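Local coordinates for N-acylhomoserine lactone dependent regulatory protein (Burkholderia cenocepacia, PDB 5L10) that probably acts as a LuxR-family transcription factor that senses N-acylhomoserine lactones and binds DNA, represented here by its N-terminal autoinducer-binding domain, at residues P63-W66 against E67-Y70; L134-T138 against T139-A143. One frame throughout, in Å; residues are numbered along the deposited sequence.

Contact 1. Residues P63-W66 against E67-Y70; sequences PREW and EHRY
W66 and Y70 lie side by side, one helical turn apart, and form the close-packed flank of this first part of helix 64-72. CZ2 of the W66 indole comes to 3.9 Å from CD1 of the Y70 ring. The two rings meet obliquely, with centroids 5.3 Å apart and planes at 44°. W66 and Y70 are four residues apart, and the same first torsion in each, with CG opposite the backbone N, keeps the rings side by side on one flank. That flank faces the protein. W66 rests on A109 and M114, and Y70 reaches M56 and I58 of strand 56-60. The hydroxyl of Y70 is hydrogen-bonded to D79.

The backbone beneath is regular. Y70 N donates to W66 O at 2.8 Å, and R69 N and H68 N bond in the same way to E65 O and R64 O. P63 is the N-cap residue. Its carbonyl O receives a weak bond from E67 N, at 3.4 Å, and another weak one from W66 N.

The other flank is looser and more polar. E65 and R69 cross at a slant, carboxylate and guanidinium planes 49° apart. OE2 of E65 lies near the guanidinium plane, at its edge, but the salt bridge to NH1 of R69 is long at 3.8 Å. The same OE2 also lies beside the aliphatic part of R69, 3.5 Å from CD. H68 is exposed and runs alongside E65. On a different side of the helix, OE1 of E67 is hydrogen-bonded to H62.

R69 thus has two acidic neighbours, since its NH2 forms a salt bridge with D108. The long E65 bridge probably adds a diffuse electrostatic attraction, while the aromatic pair joins the helix to the domain by apolar packing.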
loop_
_atom_site.group_PDB
_atom_site.type_symbol
_atom_site.label_atom_id
_atom_site.label_comp_id
_atom_site.label_asym_id
_atom_site.label_seq_id
_atom_site.Cartn_x
_atom_site.Cartn_y
_atom_site.Cartn_z
ATOM N N PRO A 63 -24.627 -1.368 2.592
ATOM C CA PRO A 63 -26.063 -1.128 2.414
ATOM C C PRO A 63 -26.311 0.159 1.647
ATOM O O PRO A 63 -25.698 1.194 1.916
ATOM C CB PRO A 63 -26.588 -1.032 3.850
ATOM C CG PRO A 63 -25.600 -1.771 4.659
ATOM C CD PRO A 63 -24.281 -1.505 4.016
ATOM N N ARG A 64 -27.230 0.083 0.684
ATOM C CA ARG A 64 -27.542 1.252 -0.127
ATOM C C ARG A 64 -28.110 2.380 0.725
ATOM O O ARG A 64 -27.804 3.556 0.498
ATOM C CB ARG A 64 -28.517 0.867 -1.238
ATOM C CG ARG A 64 -28.453 1.767 -2.455
ATOM C CD ARG A 64 -29.109 1.102 -3.655
ATOM N NE ARG A 64 -28.854 -0.337 -3.688
ATOM C CZ ARG A 64 -27.755 -0.898 -4.185
ATOM N NH1 ARG A 64 -26.791 -0.141 -4.694
ATOM N NH2 ARG A 64 -27.617 -2.217 -4.169
ATOM N N GLU A 65 -28.933 2.042 1.722
ATOM C CA GLU A 65 -29.535 3.079 2.552
ATOM C C GLU A 65 -28.491 3.803 3.395
ATOM O O GLU A 65 -28.670 4.982 3.720
ATOM C CB GLU A 65 -30.632 2.475 3.432
ATOM C CG GLU A 65 -31.309 3.458 4.386
ATOM C CD GLU A 65 -32.198 4.482 3.694
ATOM O OE1 GLU A 65 -32.451 4.349 2.478
ATOM O OE2 GLU A 65 -32.649 5.426 4.381
ATOM N N TRP A 66 -27.387 3.135 3.739
ATOM C CA TRP A 66 -26.321 3.822 4.462
ATOM C C TRP A 66 -25.673 4.892 3.595
ATOM O O TRP A 66 -25.457 6.022 4.047
ATOM C CB TRP A 66 -25.266 2.832 4.945
ATOM C CG TRP A 66 -24.099 3.518 5.598
ATOM C CD1 TRP A 66 -24.061 4.057 6.854
ATOM C CD2 TRP A 66 -22.805 3.744 5.025
ATOM N NE1 TRP A 66 -22.823 4.601 7.098
ATOM C CE2 TRP A 66 -22.034 4.421 5.993
ATOM C CE3 TRP A 66 -22.224 3.439 3.791
ATOM C CZ2 TRP A 66 -20.710 4.798 5.763
ATOM C CZ3 TRP A 66 -20.910 3.814 3.566
ATOM C CH2 TRP A 66 -20.169 4.484 4.546
ATOM N N GLU A 67 -25.339 4.549 2.347
ATOM C CA GLU A 67 -24.775 5.547 1.447
ATOM C C GLU A 67 -25.770 6.668 1.181
ATOM O O GLU A 67 -25.393 7.845 1.131
ATOM C CB GLU A 67 -24.336 4.900 0.134
ATOM C CG GLU A 67 -23.765 5.903 -0.860
ATOM C CD GLU A 67 -23.461 5.294 -2.215
ATOM O OE1 GLU A 67 -23.573 4.057 -2.359
ATOM O OE2 GLU A 67 -23.105 6.058 -3.138
ATOM N N HIS A 68 -27.052 6.322 1.019
ATOM C CA HIS A 68 -28.075 7.338 0.786
ATOM C C HIS A 68 -28.109 8.358 1.915
ATOM O O HIS A 68 -28.237 9.563 1.669
ATOM C CB HIS A 68 -29.444 6.678 0.620
ATOM C CG HIS A 68 -30.585 7.649 0.596
ATOM N ND1 HIS A 68 -31.005 8.277 -0.557
ATOM C CD2 HIS A 68 -31.395 8.096 1.583
ATOM C CE1 HIS A 68 -32.026 9.070 -0.278
ATOM N NE2 HIS A 68 -32.282 8.979 1.014
ATOM N N ARG A 69 -27.996 7.898 3.161
ATOM C CA ARG A 69 -27.965 8.826 4.283
ATOM C C ARG A 69 -26.601 9.486 4.421
ATOM O O ARG A 69 -26.518 10.642 4.853
ATOM C CB ARG A 69 -28.364 8.097 5.566
ATOM C CG ARG A 69 -29.785 7.560 5.506
ATOM C CD ARG A 69 -29.972 6.361 6.407
ATOM N NE ARG A 69 -30.032 6.732 7.814
ATOM C CZ ARG A 69 -31.159 7.008 8.460
ATOM N NH1 ARG A 69 -32.318 6.960 7.818
ATOM N NH2 ARG A 69 -31.130 7.331 9.746
ATOM N N TYR A 70 -25.534 8.778 4.041
ATOM C CA TYR A 70 -24.214 9.393 3.963
ATOM C C TYR A 70 -24.210 10.587 3.014
ATOM O O TYR A 70 -23.459 11.546 3.222
ATOM C CB TYR A 70 -23.185 8.348 3.519
ATOM C CG TYR A 70 -21.745 8.809 3.595
ATOM C CD1 TYR A 70 -20.975 8.559 4.723
ATOM C CD2 TYR A 70 -21.154 9.479 2.534
ATOM C CE1 TYR A 70 -19.661 8.979 4.795
ATOM C CE2 TYR A 70 -19.843 9.901 2.597
ATOM C CZ TYR A 70 -19.101 9.648 3.729
ATOM O OH TYR A 70 -17.793 10.067 3.789
#

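Contact 2. Residues L134-T138 against T139-A143; sequences LVRDT and TPLDA
R136 lays its side chain alongside T139, pointing the same way, and crosses L141 at about a right angle. These two relations define the contact, which spans the turn at the end of strand 129-136. The guanidinium meets T139 at its rim and L141 over one face.

NE of R136 donates to the carbonyl O of T139 at 2.7 Å. The oxygen receives it almost head-on, with a C=O...donor angle of 162°. The N-H itself is less well aimed, at 132°; the oxygen is tilted out of the guanidinium plane and also lies near NH2 of R136, 3.1 Å from it. CB of T139 lies in the guanidinium plane, at its edge, 3.5 Å from NH2.

L141 approaches from a different direction. Its CD2 methyl sits over a face of the guanidinium, 3.2 Å from NH1 and 3.8 Å from CZ. The leucine has CG opposite its carbonyl carbon (chi1 -69°), and this sends the branch back towards the arginine. The bend of R136 at chi3 turns its flat group to the T139 carbonyl.

T138 forms the corner, with its OG1 3.0 Å from T139 N. The turn is therefore spanned by one charged side chain bonded to a backbone carbonyl and covered in part by a leucine methyl.

On the strand side, backbone hydrogen bonds join R136 to Y116 and V135 to Y40, which ties the strand end to both neighbours in the sheet. F38 touches both R136 and L141. Beyond the turn, L141 packs on I146 and L149, and D142 is the N-cap of helix 143-169. The contact therefore bridges the end of the middle strand and the start of helix 143-169.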
loop_
_atom_site.group_PDB
_atom_site.type_symbol
_atom_site.label_atom_id
_atom_site.label_comp_id
_atom_site.label_asym_id
_atom_site.label_seq_id
_atom_site.Cartn_x
_atom_site.Cartn_y
_atom_site.Cartn_z
ATOM N N LEU A 134 -12.937 -1.932 5.487
ATOM C CA LEU A 134 -13.428 -3.292 5.675
ATOM C C LEU A 134 -14.237 -3.334 6.963
ATOM O O LEU A 134 -13.709 -3.036 8.040
ATOM C CB LEU A 134 -12.270 -4.287 5.733
ATOM C CG LEU A 134 -11.273 -4.208 4.581
ATOM C CD1 LEU A 134 -10.158 -5.223 4.774
ATOM C CD2 LEU A 134 -11.982 -4.410 3.251
ATOM N N VAL A 135 -15.512 -3.698 6.857
ATOM C CA VAL A 135 -16.423 -3.640 7.993
ATOM C C VAL A 135 -17.082 -4.995 8.196
ATOM O O VAL A 135 -17.500 -5.647 7.233
ATOM C CB VAL A 135 -17.498 -2.549 7.808
ATOM C CG1 VAL A 135 -18.226 -2.312 9.115
ATOM C CG2 VAL A 135 -16.873 -1.264 7.305
ATOM N N ARG A 136 -17.170 -5.414 9.455
ATOM C CA ARG A 136 -17.987 -6.546 9.863
ATOM C C ARG A 136 -19.110 -6.051 10.767
ATOM O O ARG A 136 -18.963 -5.049 11.473
ATOM C CB ARG A 136 -17.152 -7.614 10.581
ATOM C CG ARG A 136 -15.895 -7.081 11.242
ATOM C CD ARG A 136 -14.971 -8.220 11.620
ATOM N NE ARG A 136 -15.521 -9.024 12.703
ATOM C CZ ARG A 136 -15.079 -10.231 13.036
ATOM N NH1 ARG A 136 -14.084 -10.782 12.357
ATOM N NH2 ARG A 136 -15.637 -10.893 14.040
ATOM N N ASP A 137 -20.238 -6.760 10.734
ATOM C CA ASP A 137 -21.434 -6.353 11.460
ATOM C C ASP A 137 -21.699 -7.183 12.706
ATOM O O ASP A 137 -22.675 -6.916 13.413
ATOM C CB ASP A 137 -22.656 -6.427 10.536
ATOM C CG ASP A 137 -22.903 -7.832 10.006
ATOM O OD1 ASP A 137 -22.006 -8.690 10.151
ATOM O OD2 ASP A 137 -23.989 -8.077 9.437
ATOM N N THR A 138 -20.861 -8.175 13.002
ATOM C CA THR A 138 -21.161 -9.154 14.041
ATOM C C THR A 138 -20.389 -8.899 15.332
ATOM O O THR A 138 -20.991 -8.689 16.389
ATOM C CB THR A 138 -20.857 -10.564 13.521
ATOM O OG1 THR A 138 -19.593 -10.554 12.840
ATOM C CG2 THR A 138 -21.960 -11.032 12.572
ATOM N N THR A 139 -19.058 -8.922 15.259
ATOM C CA THR A 139 -18.187 -8.852 16.417
ATOM C C THR A 139 -16.985 -7.971 16.110
ATOM O O THR A 139 -16.406 -8.070 15.018
ATOM C CB THR A 139 -17.703 -10.250 16.827
ATOM O OG1 THR A 139 -18.832 -11.110 17.009
ATOM C CG2 THR A 139 -16.917 -10.192 18.124
ATOM N N PRO A 140 -16.599 -7.098 17.034
ATOM C CA PRO A 140 -15.318 -6.399 16.893
ATOM C C PRO A 140 -14.157 -7.366 17.064
ATOM O O PRO A 140 -14.234 -8.338 17.819
ATOM C CB PRO A 140 -15.351 -5.363 18.024
ATOM C CG PRO A 140 -16.327 -5.923 19.022
ATOM C CD PRO A 140 -17.355 -6.652 18.218
ATOM N N LEU A 141 -13.068 -7.095 16.347
ATOM C CA LEU A 141 -11.898 -7.964 16.419
ATOM C C LEU A 141 -11.146 -7.752 17.728
ATOM O O LEU A 141 -10.861 -6.615 18.117
ATOM C CB LEU A 141 -10.968 -7.705 15.234
ATOM C CG LEU A 141 -11.444 -8.134 13.847
ATOM C CD1 LEU A 141 -10.595 -7.489 12.760
ATOM C CD2 LEU A 141 -11.395 -9.644 13.728
ATOM N N ASP A 142 -10.828 -8.851 18.413
ATOM C CA ASP A 142 -9.900 -8.763 19.529
ATOM C C ASP A 142 -8.485 -8.546 19.005
ATOM O O ASP A 142 -8.179 -8.814 17.840
ATOM C CB ASP A 142 -9.959 -10.021 20.403
ATOM C CG ASP A 142 -9.718 -11.294 19.615
ATOM O OD1 ASP A 142 -10.572 -11.635 18.774
ATOM O OD2 ASP A 142 -8.687 -11.963 19.845
ATOM N N ALA A 143 -7.618 -8.047 19.889
ATOM C CA ALA A 143 -6.257 -7.706 19.486
ATOM C C ALA A 143 -5.521 -8.898 18.883
ATOM O O ALA A 143 -4.688 -8.722 17.987
ATOM C CB ALA A 143 -5.483 -7.157 20.683
#

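In the fold
Both contacts are local, lie near the surface and fall within the autoinducer-binding domain. They share no element: contact 1 belongs to helix 64-72, while contact 2 links strand 129-136 to helix 143-169. Their centres are about 20 Å apart, and their nearest atoms about 7 Å, without touching. Contact 1 has one buried residue, Y70, whereas none of the touching residues of contact 2 is buried. Regular main-chain bonding dominates the helix, and its side chains divide into aromatic and charged flanks. The connection at 134-143 instead depends on a side-chain bond to the main chain. M114 touches both regions, through P63 and W66 in one and V135 in the other.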